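Local coordinates for glutamine aminotransferase class-II domain protein (Ruegeria pomeroyi, PDB 3MDN), which probably works as a class-II glutamine amidotransferase, whose relatives release ammonia from glutamine in a domain of the Ntn-hydrolase type, at residues 101-106 / 110-115; 47-52 / 57-62; 125-130 / 145-150; 129-134 / 152-157. One frame throughout, in Å; residues are numbered along the deposited sequence.

Along the chain, contact 2 closes first: a hairpin that turns back 47-52 onto 57-62 at one end of an antiparallel sheet. Contact 1 follows in series with a second hairpin, 101-106 against 110-115, in the other large sheet; R61 of contact 2 reaches the backbone of C101, so the two hairpins touch. Contacts 3 and 4 both start from the 125-134 region and return to the helix 144-154, closing longer loops that interleave: contact 4 opens before contact 3 closes, and closes after it. That helix lies on the hairpin of contact 1, through S145 and F149, and so ties the helical layer to the sheet. Contacts 3 and 4 also adjoin the third subunit.

Contact 1 of 4, residues 101-106 / 110-115; sequences CHPFAA and CFMHNG
F104 and F111 face each other in a beta hairpin of the Ntn-type amidotransferase domain, strands 104-106 and 109-114. F104 N gives F111 O a nearly straight bond of 2.8 Å in the carbonyl plane; the return bond from F111 N is weak. Both phenyl groups leave on the side of helix 144-154, where the rings of F111 and F149 meet, nearly parallel (planes at about 15°).

The tight end is at H102, just ahead of the cis peptide to P103. With CG anti to the carbonyl carbon (chi1 -53°), the imidazole reaches along the partner backbone: CD2 is 3.1 Å from H113 N, M112 CA meets the ring edge, and F104 CE2 lies over the centre of one face, 3.6 Å above the plane. A flat ring with a polar rim suits this site, for its NE2 is hydrogen-bonded to S145 OG. Replacing it with a leucine is likely to leave that hydroxyl without its mate and F104 without a flat surface to rest on.

Toward A106 the packing slackens. A105 and C110, small residues, point to the other face; A105 is partly exposed, and its CB only just meets C110 CB at 4.3 Å.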
loop_
_atom_site.group_PDB
_atom_site.type_symbol
_atom_site.label_atom_id
_atom_site.label_comp_id
_atom_site.label_asym_id
_atom_site.label_seq_id
_atom_site.Cartn_x
_atom_site.Cartn_y
_atom_site.Cartn_z
ATOM N N CYS D 101 -12.335 6.466 2.361
ATOM C CA CYS D 101 -12.458 5.707 3.621
ATOM C C CYS D 101 -12.894 6.598 4.785
ATOM O O CYS D 101 -12.492 7.754 4.865
ATOM C CB CYS D 101 -11.129 5.011 3.977
ATOM S SG CYS D 101 -10.655 3.650 2.866
ATOM N N HIS D 102 -13.707 6.068 5.694
ATOM C CA HIS D 102 -14.073 6.847 6.883
ATOM C C HIS D 102 -13.043 6.497 7.947
ATOM O O HIS D 102 -12.246 5.583 7.757
ATOM C CB HIS D 102 -15.448 6.489 7.374
ATOM C CG HIS D 102 -16.532 6.567 6.340
ATOM N ND1 HIS D 102 -16.416 6.016 5.074
ATOM C CD2 HIS D 102 -17.779 7.079 6.414
ATOM C CE1 HIS D 102 -17.540 6.203 4.408
ATOM N NE2 HIS D 102 -18.390 6.827 5.206
ATOM N N PRO D 103 -12.978 7.265 9.030
ATOM C CA PRO D 103 -13.637 8.531 9.260
ATOM C C PRO D 103 -13.063 9.628 8.370
ATOM O O PRO D 103 -12.038 9.418 7.706
ATOM C CB PRO D 103 -13.314 8.831 10.728
ATOM C CG PRO D 103 -12.849 7.532 11.299
ATOM C CD PRO D 103 -12.143 6.878 10.176
ATOM N N PHE D 104 -13.791 10.739 8.321
ATOM C CA PHE D 104 -13.376 12.007 7.750
ATOM C C PHE D 104 -13.112 12.981 8.913
ATOM O O PHE D 104 -13.612 12.802 10.013
ATOM C CB PHE D 104 -14.467 12.540 6.816
ATOM C CG PHE D 104 -14.790 11.594 5.663
ATOM C CD1 PHE D 104 -13.970 11.554 4.531
ATOM C CD2 PHE D 104 -15.878 10.713 5.737
ATOM C CE1 PHE D 104 -14.246 10.682 3.474
ATOM C CE2 PHE D 104 -16.164 9.850 4.691
ATOM C CZ PHE D 104 -15.340 9.836 3.552
ATOM N N ALA D 105 -12.266 13.976 8.695
ATOM C CA ALA D 105 -11.941 14.899 9.775
ATOM C C ALA D 105 -11.694 16.249 9.163
ATOM O O ALA D 105 -11.133 16.345 8.071
ATOM C CB ALA D 105 -10.668 14.429 10.523
ATOM N N ALA D 106 -12.110 17.289 9.864
ATOM C CA ALA D 106 -11.790 18.646 9.452
ATOM C C ALA D 106 -11.870 19.485 10.720
ATOM O O ALA D 106 -12.848 19.382 11.459
ATOM C CB ALA D 106 -12.766 19.135 8.384
ATOM N N CYS D 110 -14.695 14.926 13.629
ATOM C CA CYS D 110 -14.527 13.756 12.779
ATOM C C CYS D 110 -15.858 13.092 12.645
ATOM O O CYS D 110 -16.767 13.390 13.413
ATOM C CB CYS D 110 -13.486 12.776 13.328
ATOM S SG CYS D 110 -13.793 12.184 14.998
ATOM N N PHE D 111 -15.985 12.180 11.692
ATOM C CA PHE D 111 -17.303 11.767 11.242
ATOM C C PHE D 111 -17.192 10.481 10.439
ATOM O O PHE D 111 -16.267 10.313 9.662
ATOM C CB PHE D 111 -17.853 12.904 10.363
ATOM C CG PHE D 111 -19.236 12.669 9.814
ATOM C CD1 PHE D 111 -19.418 11.946 8.646
ATOM C CD2 PHE D 111 -20.343 13.210 10.450
ATOM C CE1 PHE D 111 -20.681 11.742 8.134
ATOM C CE2 PHE D 111 -21.619 13.019 9.950
ATOM C CZ PHE D 111 -21.790 12.276 8.791
HETATM N N MSE D 112 -18.114 9.566 10.653
HETATM C CA MSE D 112 -18.235 8.369 9.821
HETATM C C MSE D 112 -19.709 7.968 9.657
HETATM O O MSE D 112 -20.553 8.306 10.492
HETATM C CB MSE D 112 -17.402 7.214 10.371
HETATM C CG MSE D 112 -17.722 6.794 11.763
HETATM SE SE MSE D 112 -16.520 5.344 12.282
HETATM C CE MSE D 112 -17.250 5.173 14.110
ATOM N N HIS D 113 -20.000 7.280 8.560
ATOM C CA HIS D 113 -21.347 7.095 8.101
ATOM C C HIS D 113 -21.433 5.712 7.454
ATOM O O HIS D 113 -20.564 5.308 6.710
ATOM C CB HIS D 113 -21.704 8.220 7.102
ATOM C CG HIS D 113 -22.791 7.870 6.123
ATOM N ND1 HIS D 113 -24.122 7.787 6.474
ATOM C CD2 HIS D 113 -22.741 7.622 4.791
ATOM C CE1 HIS D 113 -24.845 7.477 5.410
ATOM N NE2 HIS D 113 -24.029 7.375 4.374
ATOM N N ASN D 114 -22.490 5.006 7.799
ATOM C CA ASN D 114 -22.892 3.750 7.217
ATOM C C ASN D 114 -24.231 4.042 6.499
ATOM O O ASN D 114 -25.151 4.649 7.095
ATOM C CB ASN D 114 -23.083 2.748 8.384
ATOM C CG ASN D 114 -23.094 1.313 7.947
ATOM O OD1 ASN D 114 -23.152 0.408 8.790
ATOM N ND2 ASN D 114 -23.050 1.070 6.644
ATOM N N GLY D 115 -24.319 3.651 5.229
ATOM C CA GLY D 115 -25.560 3.720 4.448
ATOM C C GLY D 115 -25.298 4.321 3.059
ATOM O O GLY D 115 -24.214 4.173 2.505
#

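Contact 2 of 4, residues 47-52 / 57-62; sequences GVAWYD and PGLYRD
The carbonyl oxygen of V48 is approached by two groups of the partner strand: Y60 N donates to V48 O at 2.8 Å, almost straight (175°), and L59 CA adds a longer CA-H...O contact. V48 N returns the bond to Y60 O, and W50 and G58 form the next hydrogen-bonded pair, making a regular antiparallel hairpin in which 58-61 is the outermost strand of its sheet within the chain.

On the V48 and Y60 face, W50 bends over its own neighbour strand. CG sits between the backbone N and the carbonyl carbon (chi1 81°), which lays the indole across G58: G58 CA is 3.8 Å from the centroid of the six-membered ring, almost on its normal, a CH-pi contact. Any CB on G58 would collide with W50 CZ2, hence glycine. A serine in place of W50 would probably uncover the G58 backbone and open a gap beside Y60 CB.

Y51 makes a second such contact with P57, whose CB lies over the ring 3.8 Å from its centroid; the hydroxyl beyond it bonds R108 O. On the face opposite V48 and Y60, A49 CB meets L59 CD1 at 3.9 Å. N71 of the second subunit bonds O of R61, paired with G47 at the strand end. Two aromatic rings thus lie on a glycine and a proline, so apolar surface is buried while the backbone bonds carry the polar pairing.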
loop_
_atom_site.group_PDB
_atom_site.type_symbol
_atom_site.label_atom_id
_atom_site.label_comp_id
_atom_site.label_asym_id
_atom_site.label_seq_id
_atom_site.Cartn_x
_atom_site.Cartn_y
_atom_site.Cartn_z
ATOM N N GLY D 47 -9.957 2.333 9.139
ATOM C CA GLY D 47 -9.848 3.723 9.519
ATOM C C GLY D 47 -10.130 3.940 10.990
ATOM O O GLY D 47 -11.056 3.354 11.564
ATOM N N VAL D 48 -9.330 4.796 11.612
ATOM C CA VAL D 48 -9.581 5.185 12.987
ATOM C C VAL D 48 -9.303 6.679 13.098
ATOM O O VAL D 48 -8.358 7.194 12.493
ATOM C CB VAL D 48 -8.743 4.358 14.026
ATOM C CG1 VAL D 48 -7.260 4.586 13.849
ATOM C CG2 VAL D 48 -9.156 4.721 15.437
ATOM N N ALA D 49 -10.178 7.369 13.826
ATOM C CA ALA D 49 -9.968 8.746 14.231
ATOM C C ALA D 49 -9.918 8.787 15.756
ATOM O O ALA D 49 -10.805 8.248 16.392
ATOM C CB ALA D 49 -11.119 9.652 13.692
ATOM N N TRP D 50 -8.889 9.391 16.356
ATOM C CA TRP D 50 -8.816 9.366 17.831
ATOM C C TRP D 50 -8.319 10.692 18.392
ATOM O O TRP D 50 -7.536 11.389 17.747
ATOM C CB TRP D 50 -7.935 8.193 18.338
ATOM C CG TRP D 50 -6.430 8.479 18.282
ATOM C CD1 TRP D 50 -5.648 8.951 19.295
ATOM C CD2 TRP D 50 -5.575 8.324 17.151
ATOM N NE1 TRP D 50 -4.350 9.115 18.859
ATOM C CE2 TRP D 50 -4.274 8.729 17.546
ATOM C CE3 TRP D 50 -5.776 7.902 15.833
ATOM C CZ2 TRP D 50 -3.176 8.693 16.676
ATOM C CZ3 TRP D 50 -4.667 7.872 14.952
ATOM C CH2 TRP D 50 -3.401 8.268 15.381
ATOM N N TYR D 51 -8.756 11.022 19.599
ATOM C CA TYR D 51 -8.299 12.221 20.285
ATOM C C TYR D 51 -7.385 11.808 21.422
ATOM O O TYR D 51 -7.669 10.870 22.183
ATOM C CB TYR D 51 -9.484 13.039 20.885
ATOM C CG TYR D 51 -10.430 13.566 19.835
ATOM C CD1 TYR D 51 -11.528 12.811 19.428
ATOM C CD2 TYR D 51 -10.223 14.815 19.245
ATOM C CE1 TYR D 51 -12.393 13.282 18.441
ATOM C CE2 TYR D 51 -11.088 15.299 18.277
ATOM C CZ TYR D 51 -12.171 14.529 17.882
ATOM O OH TYR D 51 -13.013 14.975 16.903
ATOM N N ASP D 52 -6.342 12.573 21.604
ATOM C CA ASP D 52 -5.376 12.274 22.618
ATOM C C ASP D 52 -4.890 13.623 23.093
ATOM O O ASP D 52 -5.534 14.255 23.925
ATOM C CB ASP D 52 -4.213 11.472 21.997
ATOM C CG ASP D 52 -3.234 10.923 23.051
ATOM O OD1 ASP D 52 -3.473 11.117 24.270
ATOM O OD2 ASP D 52 -2.227 10.293 22.662
ATOM N N PRO D 57 -8.244 15.539 15.858
ATOM C CA PRO D 57 -8.107 14.099 16.066
ATOM C C PRO D 57 -6.941 13.553 15.236
ATOM O O PRO D 57 -6.689 14.051 14.163
ATOM C CB PRO D 57 -9.462 13.548 15.573
ATOM C CG PRO D 57 -9.876 14.578 14.468
ATOM C CD PRO D 57 -9.361 15.898 14.960
ATOM N N GLY D 58 -6.225 12.557 15.739
ATOM C CA GLY D 58 -5.351 11.767 14.861
ATOM C C GLY D 58 -6.235 10.996 13.888
ATOM O O GLY D 58 -7.321 10.553 14.262
ATOM N N LEU D 59 -5.791 10.842 12.650
ATOM C CA LEU D 59 -6.542 10.113 11.627
ATOM C C LEU D 59 -5.670 9.058 10.894
ATOM O O LEU D 59 -4.633 9.389 10.335
ATOM C CB LEU D 59 -7.130 11.107 10.628
ATOM C CG LEU D 59 -8.070 10.549 9.562
ATOM C CD1 LEU D 59 -9.347 9.946 10.214
ATOM C CD2 LEU D 59 -8.440 11.629 8.548
ATOM N N TYR D 60 -6.075 7.787 10.930
ATOM C CA TYR D 60 -5.337 6.721 10.257
ATOM C C TYR D 60 -6.315 5.990 9.359
ATOM O O TYR D 60 -7.348 5.509 9.818
ATOM C CB TYR D 60 -4.692 5.726 11.251
ATOM C CG TYR D 60 -3.816 4.660 10.577
ATOM C CD1 TYR D 60 -4.359 3.756 9.651
ATOM C CD2 TYR D 60 -2.454 4.564 10.850
ATOM C CE1 TYR D 60 -3.580 2.794 9.027
ATOM C CE2 TYR D 60 -1.661 3.592 10.229
ATOM C CZ TYR D 60 -2.233 2.715 9.315
ATOM O OH TYR D 60 -1.465 1.762 8.682
ATOM N N ARG D 61 -5.988 5.919 8.076
ATOM C CA ARG D 61 -6.798 5.186 7.111
ATOM C C ARG D 61 -5.996 4.677 5.908
ATOM O O ARG D 61 -5.125 5.358 5.368
ATOM C CB ARG D 61 -7.984 6.014 6.642
ATOM C CG ARG D 61 -7.680 7.455 6.386
ATOM C CD ARG D 61 -8.971 8.239 6.186
ATOM N NE ARG D 61 -8.699 9.395 5.342
ATOM C CZ ARG D 61 -9.613 10.107 4.691
ATOM N NH1 ARG D 61 -10.892 9.789 4.770
ATOM N NH2 ARG D 61 -9.227 11.141 3.949
ATOM N N ASP D 62 -6.325 3.462 5.505
ATOM C CA ASP D 62 -5.614 2.781 4.464
ATOM C C ASP D 62 -6.610 1.826 3.851
ATOM O O ASP D 62 -7.702 1.661 4.397
ATOM C CB ASP D 62 -4.464 2.001 5.083
ATOM C CG ASP D 62 -3.229 2.031 4.232
ATOM O OD1 ASP D 62 -3.378 2.131 2.992
ATOM O OD2 ASP D 62 -2.118 1.965 4.805
#

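Contact 3 of 4, residues 125-130 / 145-150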
loop_
_atom_site.group_PDB
_atom_site.type_symbol
_atom_site.label_atom_id
_atom_site.label_comp_id
_atom_site.label_asym_id
_atom_site.label_seq_id
_atom_site.Cartn_x
_atom_site.Cartn_y
_atom_site.Cartn_z
ATOM N N LYS D 125 -22.374 16.305 -8.830
ATOM C CA LYS D 125 -22.012 17.701 -9.077
ATOM C C LYS D 125 -22.824 18.671 -8.213
ATOM O O LYS D 125 -22.239 19.518 -7.529
ATOM C CB LYS D 125 -22.148 18.048 -10.559
ATOM C CG LYS D 125 -21.702 19.452 -10.902
ATOM C CD LYS D 125 -21.548 19.626 -12.406
ATOM C CE LYS D 125 -21.042 21.003 -12.745
ATOM N NZ LYS D 125 -21.155 21.218 -14.182
ATOM N N GLN D 126 -24.150 18.527 -8.224
ATOM C CA GLN D 126 -25.033 19.366 -7.424
ATOM C C GLN D 126 -24.799 19.184 -5.926
ATOM O O GLN D 126 -24.863 20.155 -5.159
ATOM C CB GLN D 126 -26.504 19.078 -7.746
ATOM C CG GLN D 126 -26.912 19.383 -9.192
ATOM C CD GLN D 126 -26.962 18.121 -10.044
ATOM O OE1 GLN D 126 -28.001 17.803 -10.630
ATOM N NE2 GLN D 126 -25.851 17.385 -10.104
ATOM N N ALA D 127 -24.515 17.949 -5.497
ATOM C CA ALA D 127 -24.183 17.751 -4.100
ATOM C C ALA D 127 -22.900 18.494 -3.749
ATOM O O ALA D 127 -22.815 19.114 -2.686
ATOM C CB ALA D 127 -24.078 16.278 -3.754
ATOM N N ASP D 128 -21.911 18.424 -4.636
ATOM C CA ASP D 128 -20.647 19.134 -4.430
ATOM C C ASP D 128 -20.869 20.654 -4.367
ATOM O O ASP D 128 -20.284 21.328 -3.526
ATOM C CB ASP D 128 -19.640 18.811 -5.553
ATOM C CG ASP D 128 -18.929 17.478 -5.348
ATOM O OD1 ASP D 128 -19.091 16.882 -4.273
ATOM O OD2 ASP D 128 -18.217 17.013 -6.275
HETATM N N MSE D 129 -21.700 21.161 -5.289
HETATM C CA MSE D 129 -21.989 22.587 -5.443
HETATM C C MSE D 129 -22.615 23.167 -4.177
HETATM O O MSE D 129 -22.442 24.346 -3.874
HETATM C CB MSE D 129 -22.937 22.777 -6.625
HETATM C CG MSE D 129 -23.128 24.225 -7.159
HETATM SE SE MSE D 129 -24.864 24.359 -8.126
HETATM C CE MSE D 129 -26.077 23.819 -6.656
ATOM N N ALA D 130 -23.331 22.321 -3.440
ATOM C CA ALA D 130 -23.973 22.711 -2.183
ATOM C C ALA D 130 -23.014 22.883 -1.017
ATOM O O ALA D 130 -23.405 23.420 -0.005
ATOM C CB ALA D 130 -25.043 21.716 -1.796
ATOM N N SER D 145 -20.773 10.044 1.766
ATOM C CA SER D 145 -20.463 10.224 3.182
ATOM C C SER D 145 -19.709 11.515 3.433
ATOM O O SER D 145 -19.996 12.223 4.390
ATOM C CB SER D 145 -19.623 9.052 3.687
ATOM O OG SER D 145 -20.332 7.841 3.504
ATOM N N GLU D 146 -18.730 11.804 2.579
ATOM C CA GLU D 146 -17.867 12.973 2.758
ATOM C C GLU D 146 -18.655 14.247 2.499
ATOM O O GLU D 146 -18.538 15.210 3.238
ATOM C CB GLU D 146 -16.622 12.883 1.888
ATOM C CG GLU D 146 -15.608 13.989 2.181
ATOM C CD GLU D 146 -14.380 13.957 1.320
ATOM O OE1 GLU D 146 -14.471 13.585 0.113
ATOM O OE2 GLU D 146 -13.309 14.370 1.846
ATOM N N VAL D 147 -19.497 14.229 1.473
ATOM C CA VAL D 147 -20.472 15.301 1.291
ATOM C C VAL D 147 -21.351 15.555 2.525
ATOM O O VAL D 147 -21.451 16.692 2.991
ATOM C CB VAL D 147 -21.393 15.050 0.076
ATOM C CG1 VAL D 147 -22.270 16.303 -0.189
ATOM C CG2 VAL D 147 -20.557 14.792 -1.135
ATOM N N LEU D 148 -21.968 14.510 3.065
ATOM C CA LEU D 148 -22.842 14.680 4.201
ATOM C C LEU D 148 -22.090 15.437 5.324
ATOM O O LEU D 148 -22.630 16.338 5.977
ATOM C CB LEU D 148 -23.310 13.310 4.699
ATOM C CG LEU D 148 -24.751 13.000 5.150
ATOM C CD1 LEU D 148 -24.708 11.946 6.233
ATOM C CD2 LEU D 148 -25.560 14.221 5.619
ATOM N N PHE D 149 -20.849 15.046 5.564
ATOM C CA PHE D 149 -20.049 15.658 6.633
ATOM C C PHE D 149 -19.775 17.127 6.335
ATOM O O PHE D 149 -19.966 17.986 7.173
ATOM C CB PHE D 149 -18.724 14.915 6.785
ATOM C CG PHE D 149 -17.756 15.533 7.780
ATOM C CD1 PHE D 149 -18.173 15.978 9.026
ATOM C CD2 PHE D 149 -16.395 15.578 7.479
ATOM C CE1 PHE D 149 -17.243 16.488 9.953
ATOM C CE2 PHE D 149 -15.467 16.112 8.388
ATOM C CZ PHE D 149 -15.896 16.555 9.619
ATOM N N LEU D 150 -19.328 17.411 5.131
ATOM C CA LEU D 150 -18.963 18.805 4.791
ATOM C C LEU D 150 -20.187 19.708 4.667
ATOM O O LEU D 150 -20.123 20.895 5.016
ATOM C CB LEU D 150 -18.124 18.842 3.525
ATOM C CG LEU D 150 -16.841 18.030 3.694
ATOM C CD1 LEU D 150 -16.066 18.074 2.415
ATOM C CD2 LEU D 150 -15.978 18.540 4.871
#
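V147 turns its side chain from helix 144-154 toward A127 and D128 on helix 124-129. At the root, V147 CB stands 4.8 Å from A127 CB, and its two branches fork from there to separate neighbours. CG1 is anti to the backbone N (chi1 -172°), which takes it to A127: it lies 3.8 Å from A127 O and 4.0 Å from A127 CB. CG2, anti to the carbonyl carbon, goes to the carboxylate and lies 4.0 Å from D128 OD1, the two side chains crossing at about a right angle.

Here helix 144-154, which lies on the sheet of this Ntn-type domain, meets helix 124-129 through one branched residue. The small methyl of A127 leaves room for the valine to approach the helix backbone, and the beta-branched side chain offers one methyl to each neighbour. F120 touches both A127 and V147, while L172 of helix 161-179 also packs on A127.

The carboxylate of D128 has stronger partners than this methyl. Its OD1 forms a salt bridge with R139 NE, and R139 NH1 is bound to E146 OE1, so one guanidinium spans both helices; the positive charge of R139 would tend to keep both carboxylates ionised. OD2 of D128 is hydrogen-bonded by Y136 OH of the third subunit.

Contact 4 of 4, residues 129-134 / 152-157; sequences MAIADE and ALSEGL
The flat group of this contact is the peptide between I131 and A132, met at its N-H by the hydroxyl of S154. A132 N donates to S154 OG at 3.0 Å, with 160° at the hydrogen, the oxygen sitting only slightly off the peptide plane. I131 CG2 stands off one face, above the I131 CA end of the peptide, and approaches S154 OG to 4.0 Å, whereas A132 CB lies nearly level with it, 3.6 Å from the same oxygen. Among the neighbouring rings, F135 packs on S154 and Y136 on I131.

S154 belongs to the last turn of helix 144-154. Its OG is anti to the carbonyl carbon, beside the backbone N (chi1 -53°), a rotation that also lets the hydroxyl bond L150 O one turn earlier. A serine fits well: it has little bulk against A132, yet its oxygen can accept from the loop and donate within its own helix. Just beyond, a Schellman motif ends the helix, with L157 N bonded to A152 O and G156 N to L153 O at 2.9 Å. G156 has a positive phi of 96°, where a side chain would press on the preceding carbonyl O.

Across the subunit boundary, K125 of the third subunit bonds I131 O and M129 O, so this loop is tied on both flanks. Because S154 OG takes the A132 N-H and gives its own hydrogen to L150 O, one side-chain atom serves two backbone groups, the N-H of A132 and the O of L150, and links the loop at I131 and A132 to the end of the helix.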
loop_
_atom_site.group_PDB
_atom_site.type_symbol
_atom_site.label_atom_id
_atom_site.label_comp_id
_atom_site.label_asym_id
_atom_site.label_seq_id
_atom_site.Cartn_x
_atom_site.Cartn_y
_atom_site.Cartn_z
HETATM N N MSE D 129 -21.700 21.161 -5.289
HETATM C CA MSE D 129 -21.989 22.587 -5.443
HETATM C C MSE D 129 -22.615 23.167 -4.177
HETATM O O MSE D 129 -22.442 24.346 -3.874
HETATM C CB MSE D 129 -22.937 22.777 -6.625
HETATM C CG MSE D 129 -23.128 24.225 -7.159
HETATM SE SE MSE D 129 -24.864 24.359 -8.126
HETATM C CE MSE D 129 -26.077 23.819 -6.656
ATOM N N ALA D 130 -23.331 22.321 -3.440
ATOM C CA ALA D 130 -23.973 22.711 -2.183
ATOM C C ALA D 130 -23.014 22.883 -1.017
ATOM O O ALA D 130 -23.405 23.420 -0.005
ATOM C CB ALA D 130 -25.043 21.716 -1.796
ATOM N N ILE D 131 -21.783 22.401 -1.125
ATOM C CA ILE D 131 -20.833 22.598 -0.046
ATOM C C ILE D 131 -20.364 24.073 0.006
ATOM O O ILE D 131 -19.973 24.613 -1.026
ATOM C CB ILE D 131 -19.611 21.636 -0.196
ATOM C CG1 ILE D 131 -20.055 20.170 -0.087
ATOM C CG2 ILE D 131 -18.552 21.950 0.857
ATOM C CD1 ILE D 131 -19.024 19.161 -0.705
ATOM N N ALA D 132 -20.384 24.716 1.181
ATOM C CA ALA D 132 -19.895 26.110 1.289
ATOM C C ALA D 132 -18.431 26.172 0.883
ATOM O O ALA D 132 -17.684 25.219 1.135
ATOM C CB ALA D 132 -20.054 26.672 2.698
ATOM N N ASP D 133 -18.039 27.297 0.284
ATOM C CA ASP D 133 -16.658 27.575 -0.087
ATOM C C ASP D 133 -15.700 27.316 1.078
ATOM O O ASP D 133 -14.610 26.794 0.889
ATOM C CB ASP D 133 -16.492 29.048 -0.528
ATOM C CG ASP D 133 -17.358 29.429 -1.735
ATOM O OD1 ASP D 133 -17.474 30.645 -1.995
ATOM O OD2 ASP D 133 -17.915 28.544 -2.425
ATOM N N GLU D 134 -16.098 27.725 2.277
ATOM C CA GLU D 134 -15.253 27.605 3.467
ATOM C C GLU D 134 -14.779 26.155 3.703
ATOM O O GLU D 134 -13.684 25.912 4.204
ATOM C CB GLU D 134 -16.064 28.055 4.697
ATOM C CG GLU D 134 -15.243 28.357 5.957
ATOM C CD GLU D 134 -16.124 28.645 7.178
ATOM O OE1 GLU D 134 -17.303 29.057 7.019
ATOM O OE2 GLU D 134 -15.622 28.463 8.307
ATOM N N ALA D 152 -22.843 19.206 6.530
ATOM C CA ALA D 152 -23.213 19.468 7.919
ATOM C C ALA D 152 -22.346 20.588 8.524
ATOM O O ALA D 152 -22.867 21.449 9.249
ATOM C CB ALA D 152 -23.153 18.187 8.761
ATOM N N LEU D 153 -21.045 20.570 8.242
ATOM C CA LEU D 153 -20.190 21.730 8.578
ATOM C C LEU D 153 -20.740 23.017 7.963
ATOM O O LEU D 153 -20.922 24.013 8.675
ATOM C CB LEU D 153 -18.707 21.501 8.201
ATOM C CG LEU D 153 -18.019 20.540 9.191
ATOM C CD1 LEU D 153 -16.775 19.851 8.631
ATOM C CD2 LEU D 153 -17.713 21.217 10.541
ATOM N N SER D 154 -21.034 22.994 6.657
ATOM C CA SER D 154 -21.601 24.174 5.954
ATOM C C SER D 154 -22.881 24.670 6.644
ATOM O O SER D 154 -23.149 25.865 6.657
ATOM C CB SER D 154 -21.899 23.855 4.481
ATOM O OG SER D 154 -20.746 23.309 3.850
ATOM N N GLU D 155 -23.635 23.742 7.237
ATOM C CA GLU D 155 -24.886 24.060 7.932
ATOM C C GLU D 155 -24.734 24.396 9.439
ATOM O O GLU D 155 -25.720 24.471 10.138
ATOM C CB GLU D 155 -25.892 22.908 7.782
ATOM C CG GLU D 155 -26.474 22.680 6.370
ATOM C CD GLU D 155 -27.435 23.799 5.927
ATOM O OE1 GLU D 155 -27.958 24.531 6.776
ATOM O OE2 GLU D 155 -27.656 23.965 4.719
ATOM N N GLY D 156 -23.513 24.578 9.940
ATOM C CA GLY D 156 -23.317 24.967 11.345
ATOM C C GLY D 156 -23.039 23.838 12.335
ATOM O O GLY D 156 -23.290 24.001 13.531
ATOM N N LEU D 157 -22.490 22.710 11.855
ATOM C CA LEU D 157 -22.159 21.579 12.745
ATOM C C LEU D 157 -21.370 22.018 13.982
ATOM O O LEU D 157 -21.610 21.516 15.092
ATOM C CB LEU D 157 -21.414 20.458 12.006
ATOM C CG LEU D 157 -20.976 19.241 12.839
ATOM C CD1 LEU D 157 -22.164 18.406 13.213
ATOM C CD2 LEU D 157 -20.015 18.356 12.082
#